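Long-range contacts in putative acetamidase/formamidase (Yersinia enterocolitica subsp. palearctica serotype O:3, PDB 5UBU), which probably hydrolyses carbon-nitrogen bonds in linear amides such as acetamide or formamide, and is seen here with bound sodium ions: residues 47-52 and 90-95; 53-58 and 240-245; 98-103 and 245-250; 262-267 and 285-290. All blocks are in the same frame, centred on the assembly; numbering follows the deposited sequence.

Contact 1 of 4, residues 47-52 and 90-95; sequences VLTIEP and PIMING
Leu48 to Ile50 run parallel to Ile91 to Ile93 in the mixed sheet that pairs strand 48-50 with strand 87-93. The backbone bonds alternate between the strands. Met92 N donates to Leu48 O at 2.8 Å, and Ile50 N donates to Met92 O at 2.7 Å. Val47 N to Pro90 O and Asn94 N to Ile50 O extend the ladder at its two ends. Beyond the strands, Glu51 and Asn94 lie side by side, pointing the same way. Asn94 ND2 is hydrogen-bonded to Glu51 OE2 at 2.9 Å, on its syn side but tilted 29° from the carboxylate plane, with the two flat groups turned 64° apart. The trans placement of Asn94 CG relative to the backbone N (chi1 -172°) carries the amide there. One face is apolar. Ile50 CD1 meets Ile91 CG2 at 3.9 Å, and Pro52 CG rests on Ile93 CG2 at 3.7 Å. Thr49 and Met92 take the other face, with Thr49 OG1 beside Met92 CB. Strands 25-28 and 239-248 help cover the isoleucine side. The chemistry is divided: main-chain bonds fix the register, apolar branches pack on the isoleucine face, and the Glu51 carboxylate, probably charged, holds the exposed Asn94 amide.

Contact 2 of 4, residues 53-58 and 240-245; sequences GDRVIV and ITTIKV
Gly53 N donates to Val245 O at 2.7 Å, and Val58 N donates to Thr241 O at the same 2.7 Å. These bonds lie near the two ends of an antiparallel ladder. Between them, Val56 and Ile243 form a hydrogen-bonded pair, with Val56 N to Ile243 O and Ile243 N to Val56 O both 2.9 Å long. Ile243 O also takes a CA-H contact from Arg55. Val245 N also donates to Asp54 O. The side chains divide between two faces. On one, Arg55 CG packs on Lys244 CG at 3.7 Å. The Arg55 chain then bends at chi3 (68°), and NH1 comes to Thr242 CG2 at 3.5 Å, while NE forms a salt bridge with Glu107. Further along, Ile57 CG2 lies beside Ile240 CG2 at 3.7 Å. On the other face, Val56 CB meets Ile243 CG1 at 3.9 Å. Asp54 points away from strand 239-248, and its carboxylate is held by Arg21, His26 and backbone NH groups. Strand 55-59 lies between strands 25-28 and 239-248, and strand 101-111 lies beside strand 239-248 on its other side in the sheet. Strands 48-50 and 214-222 pack against the face of Val56 and Ile243.

Contact 3 of 4, residues 98-103 and 245-250; sequences KGDVIA and VDLIKN
Asp100 holds the two residues just after strand 239-248 with both carboxylate oxygens. OD1 accepts Asn250 N at 2.9 Å, in a nearly straight bond on the anti side, 32° out of the carboxylate plane. OD2 forms a salt bridge with Lys249 NZ at 2.8 Å, on the syn side and 21° out of the plane. The Lys249 chain folds back at chi2 and chi3, which brings its amine round to the carboxylate. OD2 also accepts Glu97 N, so a second backbone NH steadies the group. The two charges probably stabilise each other just past the strand. Next to this polar end, the antiparallel ladder begins. Val101 and Ile248 exchange both their backbone bonds, as do Ala103 and Asp246; Ile248 N to Val101 O is 2.9 Å. Between these pairs sit Ile102 and Leu247, whose CD1 atoms touch at 3.8 Å. Ile102 CG2 also reaches Val245 CG1 at 3.6 Å. Further out, Asp246 OD1 takes its own neighbour, Leu247 N, at 2.7 Å, and also Gly18 N, which ties the strand to the N-terminal part of the chain. Strand 101-111 lies between strands 239-248 and 203-208 in the large mixed sheet, with Ile93 of strand 87-93 packed on the side of Ile102 and Val245, and helix 11-15 and Tyr206 of strand 203-208 on the side of Ala103 and Ile248.

Contact 4 of 4, residues 262-267 and 285-290; sequences ETIMSI and IYWLVA
Trp287 and Ile264 are brought together by their first torsions. In Trp287, CG stands trans to the backbone N (chi1 -174°), and the indole reaches from helix 273-291 toward strand 263-270. In Ile264, CG1 lies between the backbone N and the carbonyl carbon (chi1 67°), and this turns CD1 over the indole. The two side chains approach from opposite directions. Ile264 CD1 sits over one face of the six-membered ring in a CH-pi contact, 4.0 Å from the centroid and only 10° off the ring normal. Ile264 CB meets the ring at Trp287 CH2, 3.6 Å away. The ring edge meets a backbone carbonyl and a serine hydroxyl. Trp287 CZ3 is 3.5 Å from Met265 O, and Trp287 CE3 is 3.6 Å from Ser266 OG. That hydroxyl is hydrogen-bonded to Asp283, one helical turn before Trp287, so strand and helix are also joined by a polar link. Leu288 adds a smaller contact, with CD2 at 4.2 Å from Ile264 CD1. All five touching residues are buried. Trp287 also takes a cation-pi contact from Arg257 and meets the ring of Phe292. This is a helix packed on a sheet: helix 273-291 follows strand 263-270 in the chain and lies back across it. Strand 263-270 runs between strands 257-260 and 319-326, and Leu325 of the latter touches Leu288. On another side of the helix, Ile285 packs on helix 296-306 and on Leu138 and Leu129 of two neighbouring subunits.

Contacts 2 and 3 share Val245 and lie on strand 239-248, one with each neighbour of that strand in the large mixed sheet. Contact 1 belongs to a second sheet packed against it. Its Ile50 CD1 is 3.8 Å from Val245 CB, and its Ile93 CG1 is 3.7 Å from Val245 CG1. Gly95 O of contact 1 also lies 2.9 Å from Lys249 NZ of contact 3. Contact 4 is further along the large sheet, its centre about 17 Å from that of contact 3. Asp220, shared by both sodium sites, and His222 lie on strand 214-222, which pairs with strand 87-93 of contact 1. The Thr241 side chain of contact 2 is about 12 Å from a sodium ion.

Contact 1 of 4, residues 47-52 and 90-95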
loop_
_atom_site.group_PDB
_atom_site.type_symbol
_atom_site.label_atom_id
_atom_site.label_comp_id
_atom_site.label_asym_id
_atom_site.label_seq_id
_atom_site.Cartn_x
_atom_site.Cartn_y
_atom_site.Cartn_z
ATOM N N VAL B 47 -3.833 -37.881 7.107
ATOM C CA VAL B 47 -2.703 -38.817 7.058
ATOM C C VAL B 47 -2.336 -39.377 8.428
ATOM O O VAL B 47 -1.642 -40.399 8.513
ATOM C CB VAL B 47 -1.433 -38.174 6.461
ATOM C CG1 VAL B 47 -1.752 -37.587 5.084
ATOM C CG2 VAL B 47 -0.836 -37.119 7.399
ATOM N N LEU B 48 -2.790 -38.706 9.486
ATOM C CA LEU B 48 -2.491 -39.110 10.852
ATOM C C LEU B 48 -3.473 -38.501 11.843
ATOM O O LEU B 48 -3.900 -37.361 11.671
ATOM C CB LEU B 48 -1.080 -38.630 11.214
ATOM C CG LEU B 48 -0.569 -38.862 12.640
ATOM C CD1 LEU B 48 -0.470 -40.353 12.963
ATOM C CD2 LEU B 48 0.776 -38.168 12.798
ATOM N N THR B 49 -3.822 -39.263 12.879
ATOM C CA THR B 49 -4.709 -38.784 13.934
ATOM C C THR B 49 -3.960 -38.962 15.246
ATOM O O THR B 49 -3.441 -40.051 15.524
ATOM C CB THR B 49 -6.042 -39.551 13.968
ATOM O OG1 THR B 49 -6.686 -39.450 12.689
ATOM C CG2 THR B 49 -6.963 -38.987 15.053
ATOM N N ILE B 50 -3.889 -37.894 16.040
ATOM C CA ILE B 50 -3.168 -37.927 17.311
ATOM C C ILE B 50 -3.995 -37.409 18.487
ATOM O O ILE B 50 -5.037 -36.772 18.308
ATOM C CB ILE B 50 -1.876 -37.065 17.233
ATOM C CG1 ILE B 50 -2.210 -35.582 17.061
ATOM C CG2 ILE B 50 -0.977 -37.532 16.090
ATOM C CD1 ILE B 50 -0.985 -34.695 17.046
ATOM N N GLU B 51 -3.507 -37.691 19.691
ATOM C CA GLU B 51 -4.124 -37.213 20.925
ATOM C C GLU B 51 -3.406 -35.914 21.322
ATOM O O GLU B 51 -2.210 -35.757 21.040
ATOM C CB GLU B 51 -3.969 -38.249 22.039
ATOM C CG GLU B 51 -4.761 -39.534 21.823
ATOM C CD GLU B 51 -6.254 -39.337 21.956
ATOM O OE1 GLU B 51 -6.698 -38.312 22.521
ATOM O OE2 GLU B 51 -7.014 -40.226 21.524
ATOM N N PRO B 52 -4.134 -34.965 21.946
ATOM C CA PRO B 52 -3.447 -33.754 22.378
ATOM C C PRO B 52 -2.332 -34.130 23.353
ATOM O O PRO B 52 -2.556 -34.919 24.273
ATOM C CB PRO B 52 -4.547 -32.952 23.086
ATOM C CG PRO B 52 -5.814 -33.429 22.491
ATOM C CD PRO B 52 -5.586 -34.883 22.189
ATOM N N PRO B 90 -2.970 -33.456 6.237
ATOM C CA PRO B 90 -3.376 -32.922 7.527
ATOM C C PRO B 90 -3.308 -33.906 8.692
ATOM O O PRO B 90 -3.620 -35.087 8.532
ATOM C CB PRO B 90 -4.837 -32.528 7.297
ATOM C CG PRO B 90 -5.311 -33.419 6.220
ATOM C CD PRO B 90 -4.121 -33.766 5.376
ATOM N N ILE B 91 -2.892 -33.396 9.849
ATOM C CA ILE B 91 -2.816 -34.162 11.083
ATOM C C ILE B 91 -4.086 -33.826 11.860
ATOM O O ILE B 91 -4.439 -32.657 11.972
ATOM C CB ILE B 91 -1.573 -33.777 11.903
ATOM C CG1 ILE B 91 -0.308 -34.052 11.082
ATOM C CG2 ILE B 91 -1.537 -34.540 13.226
ATOM C CD1 ILE B 91 0.993 -33.696 11.767
HETATM N N MSE B 92 -4.765 -34.837 12.393
HETATM C CA MSE B 92 -6.006 -34.617 13.154
HETATM C C MSE B 92 -5.761 -34.704 14.632
HETATM O O MSE B 92 -5.084 -35.619 15.094
HETATM C CB MSE B 92 -7.051 -35.666 12.791
HETATM C CG MSE B 92 -7.206 -35.851 11.280
HETATM SE SE MSE B 92 -7.999 -34.248 10.444
HETATM C CE MSE B 92 -9.910 -34.549 10.862
ATOM N N ILE B 93 -6.287 -33.740 15.383
ATOM C CA ILE B 93 -6.138 -33.733 16.833
ATOM C C ILE B 93 -7.500 -34.119 17.408
ATOM O O ILE B 93 -8.505 -33.454 17.144
ATOM C CB ILE B 93 -5.658 -32.372 17.395
ATOM C CG1 ILE B 93 -4.259 -32.002 16.865
ATOM C CG2 ILE B 93 -5.597 -32.423 18.915
ATOM C CD1 ILE B 93 -4.183 -31.643 15.400
ATOM N N ASN B 94 -7.518 -35.199 18.182
ATOM C CA ASN B 94 -8.731 -35.718 18.792
ATOM C C ASN B 94 -9.368 -34.702 19.743
ATOM O O ASN B 94 -8.748 -34.284 20.721
ATOM C CB ASN B 94 -8.407 -37.022 19.553
ATOM C CG ASN B 94 -9.651 -37.732 20.063
ATOM O OD1 ASN B 94 -10.770 -37.343 19.766
ATOM N ND2 ASN B 94 -9.456 -38.788 20.823
ATOM N N GLY B 95 -10.614 -34.325 19.439
ATOM C CA GLY B 95 -11.378 -33.365 20.243
ATOM C C GLY B 95 -11.388 -31.933 19.726
ATOM O O GLY B 95 -12.212 -31.130 20.162
#

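Contact 2 of 4, residues 53-58 and 240-245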
loop_
_atom_site.group_PDB
_atom_site.type_symbol
_atom_site.label_atom_id
_atom_site.label_comp_id
_atom_site.label_asym_id
_atom_site.label_seq_id
_atom_site.Cartn_x
_atom_site.Cartn_y
_atom_site.Cartn_z
ATOM N N GLY B 53 -1.140 -33.599 23.118
ATOM C CA GLY B 53 0.018 -33.894 23.965
ATOM C C GLY B 53 1.017 -34.806 23.270
ATOM O O GLY B 53 2.148 -34.895 23.694
ATOM N N ASP B 54 0.575 -35.501 22.220
ATOM C CA ASP B 54 1.449 -36.398 21.451
ATOM C C ASP B 54 2.538 -35.649 20.689
ATOM O O ASP B 54 2.423 -34.458 20.419
ATOM C CB ASP B 54 0.650 -37.225 20.422
ATOM C CG ASP B 54 -0.150 -38.353 21.036
ATOM O OD1 ASP B 54 -0.053 -38.601 22.257
ATOM O OD2 ASP B 54 -0.877 -39.020 20.266
ATOM N N ARG B 55 3.590 -36.385 20.349
ATOM C CA ARG B 55 4.718 -35.866 19.592
ATOM C C ARG B 55 4.661 -36.425 18.173
ATOM O O ARG B 55 4.163 -37.535 17.957
ATOM C CB ARG B 55 6.039 -36.237 20.277
ATOM C CG ARG B 55 6.285 -35.429 21.538
ATOM C CD ARG B 55 7.404 -35.942 22.420
ATOM N NE ARG B 55 8.687 -35.760 21.744
ATOM C CZ ARG B 55 9.458 -36.735 21.258
ATOM N NH1 ARG B 55 10.606 -36.427 20.668
ATOM N NH2 ARG B 55 9.132 -38.017 21.405
ATOM N N VAL B 56 5.134 -35.641 17.205
ATOM C CA VAL B 56 5.168 -36.065 15.809
ATOM C C VAL B 56 6.539 -35.724 15.233
ATOM O O VAL B 56 7.005 -34.598 15.366
ATOM C CB VAL B 56 4.079 -35.385 14.954
ATOM C CG1 VAL B 56 4.117 -35.903 13.518
ATOM C CG2 VAL B 56 2.707 -35.635 15.550
ATOM N N ILE B 57 7.182 -36.711 14.617
ATOM C CA ILE B 57 8.480 -36.545 13.986
ATOM C C ILE B 57 8.178 -36.478 12.494
ATOM O O ILE B 57 7.886 -37.502 11.869
ATOM C CB ILE B 57 9.422 -37.726 14.299
ATOM C CG1 ILE B 57 9.591 -37.884 15.819
ATOM C CG2 ILE B 57 10.769 -37.525 13.599
ATOM C CD1 ILE B 57 10.451 -39.068 16.235
ATOM N N VAL B 58 8.252 -35.279 11.930
ATOM C CA VAL B 58 7.935 -35.063 10.519
ATOM C C VAL B 58 9.155 -35.026 9.595
ATOM O O VAL B 58 10.090 -34.277 9.840
ATOM C CB VAL B 58 7.198 -33.718 10.327
ATOM C CG1 VAL B 58 6.725 -33.582 8.885
ATOM C CG2 VAL B 58 6.008 -33.618 11.267
ATOM N N ILE B 240 14.003 -33.057 9.572
ATOM C CA ILE B 240 13.407 -33.979 10.517
ATOM C C ILE B 240 12.960 -33.024 11.614
ATOM O O ILE B 240 13.748 -32.657 12.489
ATOM C CB ILE B 240 14.401 -35.021 11.072
ATOM C CG1 ILE B 240 14.994 -35.859 9.931
ATOM C CG2 ILE B 240 13.698 -35.924 12.083
ATOM C CD1 ILE B 240 16.018 -36.885 10.362
ATOM N N THR B 241 11.710 -32.581 11.526
ATOM C CA THR B 241 11.132 -31.641 12.485
ATOM C C THR B 241 10.297 -32.399 13.491
ATOM O O THR B 241 9.358 -33.095 13.113
ATOM C CB THR B 241 10.247 -30.598 11.772
ATOM O OG1 THR B 241 11.050 -29.842 10.857
ATOM C CG2 THR B 241 9.597 -29.660 12.767
ATOM N N THR B 242 10.649 -32.261 14.769
ATOM C CA THR B 242 9.926 -32.910 15.851
ATOM C C THR B 242 9.091 -31.868 16.577
ATOM O O THR B 242 9.621 -30.864 17.050
ATOM C CB THR B 242 10.881 -33.614 16.836
ATOM O OG1 THR B 242 11.610 -34.630 16.146
ATOM C CG2 THR B 242 10.106 -34.280 17.976
ATOM N N ILE B 243 7.787 -32.118 16.663
ATOM C CA ILE B 243 6.851 -31.204 17.319
ATOM C C ILE B 243 6.005 -31.895 18.382
ATOM O O ILE B 243 5.868 -33.124 18.379
ATOM C CB ILE B 243 5.886 -30.562 16.290
ATOM C CG1 ILE B 243 5.046 -31.627 15.570
ATOM C CG2 ILE B 243 6.663 -29.748 15.272
ATOM C CD1 ILE B 243 4.063 -31.067 14.567
ATOM N N LYS B 244 5.466 -31.093 19.300
ATOM C CA LYS B 244 4.569 -31.581 20.348
ATOM C C LYS B 244 3.309 -30.747 20.096
ATOM O O LYS B 244 3.354 -29.519 20.120
ATOM C CB LYS B 244 5.127 -31.329 21.760
ATOM C CG LYS B 244 4.716 -32.332 22.834
ATOM C CD LYS B 244 4.536 -31.766 24.240
ATOM C CE LYS B 244 4.533 -32.850 25.317
ATOM N NZ LYS B 244 3.871 -32.396 26.571
ATOM N N VAL B 245 2.199 -31.414 19.822
ATOM C CA VAL B 245 0.943 -30.742 19.515
ATOM C C VAL B 245 -0.042 -30.943 20.655
ATOM O O VAL B 245 -0.264 -32.078 21.078
ATOM C CB VAL B 245 0.345 -31.314 18.213
ATOM C CG1 VAL B 245 -0.956 -30.601 17.844
ATOM C CG2 VAL B 245 1.365 -31.216 17.081
#

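Contact 3 of 4, residues 98-103 and 245-250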
loop_
_atom_site.group_PDB
_atom_site.type_symbol
_atom_site.label_atom_id
_atom_site.label_comp_id
_atom_site.label_asym_id
_atom_site.label_seq_id
_atom_site.Cartn_x
_atom_site.Cartn_y
_atom_site.Cartn_z
ATOM N N LYS B 98 -14.083 -26.045 16.122
ATOM C CA LYS B 98 -14.065 -24.601 15.912
ATOM C C LYS B 98 -14.184 -23.862 17.237
ATOM O O LYS B 98 -15.055 -24.165 18.046
ATOM C CB LYS B 98 -15.173 -24.190 14.950
ATOM C CG LYS B 98 -15.243 -22.708 14.660
ATOM C CD LYS B 98 -16.301 -22.466 13.565
ATOM C CE LYS B 98 -16.811 -21.033 13.496
ATOM N NZ LYS B 98 -15.723 -20.023 13.475
ATOM N N GLY B 99 -13.285 -22.909 17.454
ATOM C CA GLY B 99 -13.248 -22.134 18.689
ATOM C C GLY B 99 -12.062 -22.528 19.550
ATOM O O GLY B 99 -11.719 -21.808 20.491
ATOM N N ASP B 100 -11.460 -23.687 19.244
ATOM C CA ASP B 100 -10.284 -24.182 19.969
ATOM C C ASP B 100 -9.011 -23.629 19.344
ATOM O O ASP B 100 -9.057 -22.851 18.379
ATOM C CB ASP B 100 -10.233 -25.726 19.975
ATOM C CG ASP B 100 -11.376 -26.355 20.771
ATOM O OD1 ASP B 100 -12.053 -25.623 21.525
ATOM O OD2 ASP B 100 -11.578 -27.588 20.664
ATOM N N VAL B 101 -7.879 -24.023 19.919
ATOM C CA VAL B 101 -6.577 -23.597 19.446
ATOM C C VAL B 101 -5.603 -24.761 19.493
ATOM O O VAL B 101 -5.561 -25.500 20.481
ATOM C CB VAL B 101 -6.020 -22.456 20.319
ATOM C CG1 VAL B 101 -4.579 -22.136 19.962
ATOM C CG2 VAL B 101 -6.881 -21.213 20.175
ATOM N N ILE B 102 -4.832 -24.926 18.418
ATOM C CA ILE B 102 -3.818 -25.960 18.358
ATOM C C ILE B 102 -2.517 -25.302 18.785
ATOM O O ILE B 102 -2.142 -24.269 18.241
ATOM C CB ILE B 102 -3.621 -26.499 16.933
ATOM C CG1 ILE B 102 -4.913 -27.109 16.391
ATOM C CG2 ILE B 102 -2.489 -27.524 16.898
ATOM C CD1 ILE B 102 -5.431 -28.304 17.176
ATOM N N ALA B 103 -1.841 -25.889 19.768
ATOM C CA ALA B 103 -0.560 -25.380 20.236
ATOM C C ALA B 103 0.500 -26.284 19.629
ATOM O O ALA B 103 0.462 -27.494 19.831
ATOM C CB ALA B 103 -0.488 -25.408 21.754
ATOM N N VAL B 245 2.199 -31.414 19.822
ATOM C CA VAL B 245 0.943 -30.742 19.515
ATOM C C VAL B 245 -0.042 -30.943 20.655
ATOM O O VAL B 245 -0.264 -32.078 21.078
ATOM C CB VAL B 245 0.345 -31.314 18.213
ATOM C CG1 VAL B 245 -0.956 -30.601 17.844
ATOM C CG2 VAL B 245 1.365 -31.216 17.081
ATOM N N ASP B 246 -0.626 -29.855 21.156
ATOM C CA ASP B 246 -1.587 -29.958 22.246
ATOM C C ASP B 246 -2.815 -29.131 21.839
ATOM O O ASP B 246 -2.816 -28.489 20.777
ATOM C CB ASP B 246 -0.958 -29.526 23.575
ATOM C CG ASP B 246 -1.650 -30.169 24.815
ATOM O OD1 ASP B 246 -2.871 -30.455 24.779
ATOM O OD2 ASP B 246 -0.954 -30.381 25.847
ATOM N N LEU B 247 -3.867 -29.180 22.658
ATOM C CA LEU B 247 -5.120 -28.508 22.358
ATOM C C LEU B 247 -5.625 -27.672 23.519
ATOM O O LEU B 247 -5.705 -28.158 24.646
ATOM C CB LEU B 247 -6.163 -29.576 22.039
ATOM C CG LEU B 247 -7.579 -29.152 21.646
ATOM C CD1 LEU B 247 -7.558 -28.417 20.320
ATOM C CD2 LEU B 247 -8.468 -30.372 21.555
ATOM N N ILE B 248 -5.960 -26.412 23.231
ATOM C CA ILE B 248 -6.509 -25.479 24.217
ATOM C C ILE B 248 -7.965 -25.290 23.823
ATOM O O ILE B 248 -8.272 -24.885 22.708
ATOM C CB ILE B 248 -5.762 -24.128 24.243
ATOM C CG1 ILE B 248 -4.307 -24.330 24.686
ATOM C CG2 ILE B 248 -6.462 -23.165 25.196
ATOM C CD1 ILE B 248 -3.413 -23.137 24.427
ATOM N N LYS B 249 -8.861 -25.587 24.750
ATOM C CA LYS B 249 -10.287 -25.510 24.486
ATOM C C LYS B 249 -10.877 -24.124 24.641
ATOM O O LYS B 249 -10.523 -23.386 25.554
ATOM C CB LYS B 249 -11.040 -26.450 25.432
ATOM C CG LYS B 249 -10.618 -27.917 25.373
ATOM C CD LYS B 249 -10.874 -28.609 24.038
ATOM C CE LYS B 249 -12.361 -28.731 23.714
ATOM N NZ LYS B 249 -12.596 -29.481 22.458
ATOM N N ASN B 250 -11.770 -23.787 23.715
ATOM C CA ASN B 250 -12.535 -22.548 23.737
ATOM C C ASN B 250 -11.719 -21.273 24.031
ATOM O O ASN B 250 -11.932 -20.602 25.035
ATOM C CB ASN B 250 -13.670 -22.742 24.765
ATOM C CG ASN B 250 -14.754 -21.692 24.673
ATOM O OD1 ASN B 250 -15.008 -21.120 23.608
ATOM N ND2 ASN B 250 -15.431 -21.462 25.789
#

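Contact 4 of 4, residues 262-267 and 285-290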
loop_
_atom_site.group_PDB
_atom_site.type_symbol
_atom_site.label_atom_id
_atom_site.label_comp_id
_atom_site.label_asym_id
_atom_site.label_seq_id
_atom_site.Cartn_x
_atom_site.Cartn_y
_atom_site.Cartn_z
ATOM N N GLU B 262 11.366 -15.655 25.878
ATOM C CA GLU B 262 11.366 -14.228 26.205
ATOM C C GLU B 262 10.165 -13.374 25.785
ATOM O O GLU B 262 9.948 -12.329 26.391
ATOM C CB GLU B 262 12.669 -13.584 25.699
ATOM C CG GLU B 262 13.924 -14.200 26.336
ATOM C CD GLU B 262 15.204 -13.388 26.160
ATOM O OE1 GLU B 262 15.238 -12.324 25.481
ATOM O OE2 GLU B 262 16.215 -13.835 26.742
ATOM N N THR B 263 9.380 -13.793 24.796
ATOM C CA THR B 263 8.247 -12.959 24.337
ATOM C C THR B 263 6.972 -13.689 23.932
ATOM O O THR B 263 6.927 -14.912 23.852
ATOM C CB THR B 263 8.642 -12.176 23.044
ATOM O OG1 THR B 263 8.736 -13.081 21.936
ATOM C CG2 THR B 263 9.962 -11.440 23.208
ATOM N N ILE B 264 5.941 -12.883 23.692
ATOM C CA ILE B 264 4.666 -13.338 23.152
ATOM C C ILE B 264 4.568 -12.511 21.860
ATOM O O ILE B 264 5.134 -11.416 21.788
ATOM C CB ILE B 264 3.449 -13.108 24.084
ATOM C CG1 ILE B 264 3.134 -11.623 24.268
ATOM C CG2 ILE B 264 3.674 -13.794 25.420
ATOM C CD1 ILE B 264 1.874 -11.376 25.052
HETATM N N MSE B 265 3.866 -13.025 20.851
HETATM C CA MSE B 265 3.753 -12.326 19.582
HETATM C C MSE B 265 2.480 -12.611 18.856
HETATM O O MSE B 265 1.999 -13.732 18.872
HETATM C CB MSE B 265 4.939 -12.809 18.731
HETATM C CG MSE B 265 5.004 -12.234 17.302
HETATM SE SE MSE B 265 6.152 -13.347 16.119
HETATM C CE MSE B 265 7.859 -12.656 16.785
ATOM N N SER B 266 1.914 -11.580 18.234
ATOM C CA SER B 266 0.710 -11.714 17.416
ATOM C C SER B 266 1.195 -11.624 15.976
ATOM O O SER B 266 1.925 -10.694 15.621
ATOM C CB SER B 266 -0.303 -10.622 17.715
ATOM O OG SER B 266 -0.864 -10.783 19.003
ATOM N N ILE B 267 0.784 -12.581 15.149
ATOM C CA ILE B 267 1.222 -12.649 13.757
ATOM C C ILE B 267 0.117 -12.299 12.772
ATOM O O ILE B 267 -0.823 -13.055 12.605
ATOM C CB ILE B 267 1.754 -14.061 13.446
ATOM C CG1 ILE B 267 2.879 -14.419 14.434
ATOM C CG2 ILE B 267 2.246 -14.148 12.002
ATOM C CD1 ILE B 267 3.375 -15.846 14.342
ATOM N N ILE B 285 -2.698 -6.008 21.331
ATOM C CA ILE B 285 -3.427 -5.155 22.279
ATOM C C ILE B 285 -4.654 -5.885 22.823
ATOM O O ILE B 285 -4.917 -5.836 24.020
ATOM C CB ILE B 285 -3.824 -3.802 21.646
ATOM C CG1 ILE B 285 -2.562 -2.976 21.383
ATOM C CG2 ILE B 285 -4.738 -3.013 22.576
ATOM C CD1 ILE B 285 -2.797 -1.715 20.582
ATOM N N TYR B 286 -5.399 -6.566 21.955
ATOM C CA TYR B 286 -6.573 -7.293 22.428
ATOM C C TYR B 286 -6.182 -8.470 23.341
ATOM O O TYR B 286 -6.918 -8.822 24.279
ATOM C CB TYR B 286 -7.465 -7.787 21.291
ATOM C CG TYR B 286 -8.146 -6.721 20.456
ATOM C CD1 TYR B 286 -8.463 -5.459 20.979
ATOM C CD2 TYR B 286 -8.635 -7.034 19.189
ATOM C CE1 TYR B 286 -9.128 -4.512 20.205
ATOM C CE2 TYR B 286 -9.322 -6.097 18.432
ATOM C CZ TYR B 286 -9.569 -4.841 18.944
ATOM O OH TYR B 286 -10.245 -3.915 18.182
ATOM N N TRP B 287 -5.021 -9.055 23.058
ATOM C CA TRP B 287 -4.498 -10.166 23.836
ATOM C C TRP B 287 -4.086 -9.673 25.222
ATOM O O TRP B 287 -4.406 -10.310 26.233
ATOM C CB TRP B 287 -3.342 -10.823 23.068
ATOM C CG TRP B 287 -2.769 -12.076 23.651
ATOM C CD1 TRP B 287 -3.330 -12.888 24.600
ATOM C CD2 TRP B 287 -1.633 -12.785 23.152
ATOM N NE1 TRP B 287 -2.546 -13.989 24.808
ATOM C CE2 TRP B 287 -1.505 -13.962 23.921
ATOM C CE3 TRP B 287 -0.681 -12.516 22.160
ATOM C CZ2 TRP B 287 -0.466 -14.869 23.734
ATOM C CZ3 TRP B 287 0.355 -13.418 21.970
ATOM C CH2 TRP B 287 0.450 -14.584 22.752
ATOM N N LEU B 288 -3.421 -8.518 25.269
ATOM C CA LEU B 288 -2.990 -7.923 26.533
ATOM C C LEU B 288 -4.188 -7.540 27.413
ATOM O O LEU B 288 -4.129 -7.690 28.635
ATOM C CB LEU B 288 -2.091 -6.711 26.279
ATOM C CG LEU B 288 -0.755 -7.011 25.592
ATOM C CD1 LEU B 288 -0.038 -5.734 25.200
ATOM C CD2 LEU B 288 0.135 -7.873 26.471
ATOM N N VAL B 289 -5.268 -7.062 26.793
ATOM C CA VAL B 289 -6.476 -6.676 27.531
ATOM C C VAL B 289 -7.239 -7.898 28.060
ATOM O O VAL B 289 -7.706 -7.908 29.197
ATOM C CB VAL B 289 -7.419 -5.809 26.654
ATOM C CG1 VAL B 289 -8.784 -5.610 27.308
ATOM C CG2 VAL B 289 -6.778 -4.465 26.355
ATOM N N ALA B 290 -7.340 -8.926 27.232
ATOM C CA ALA B 290 -8.082 -10.139 27.579
ATOM C C ALA B 290 -7.423 -11.026 28.631
ATOM O O ALA B 290 -8.059 -11.394 29.607
ATOM C CB ALA B 290 -8.354 -10.957 26.318
#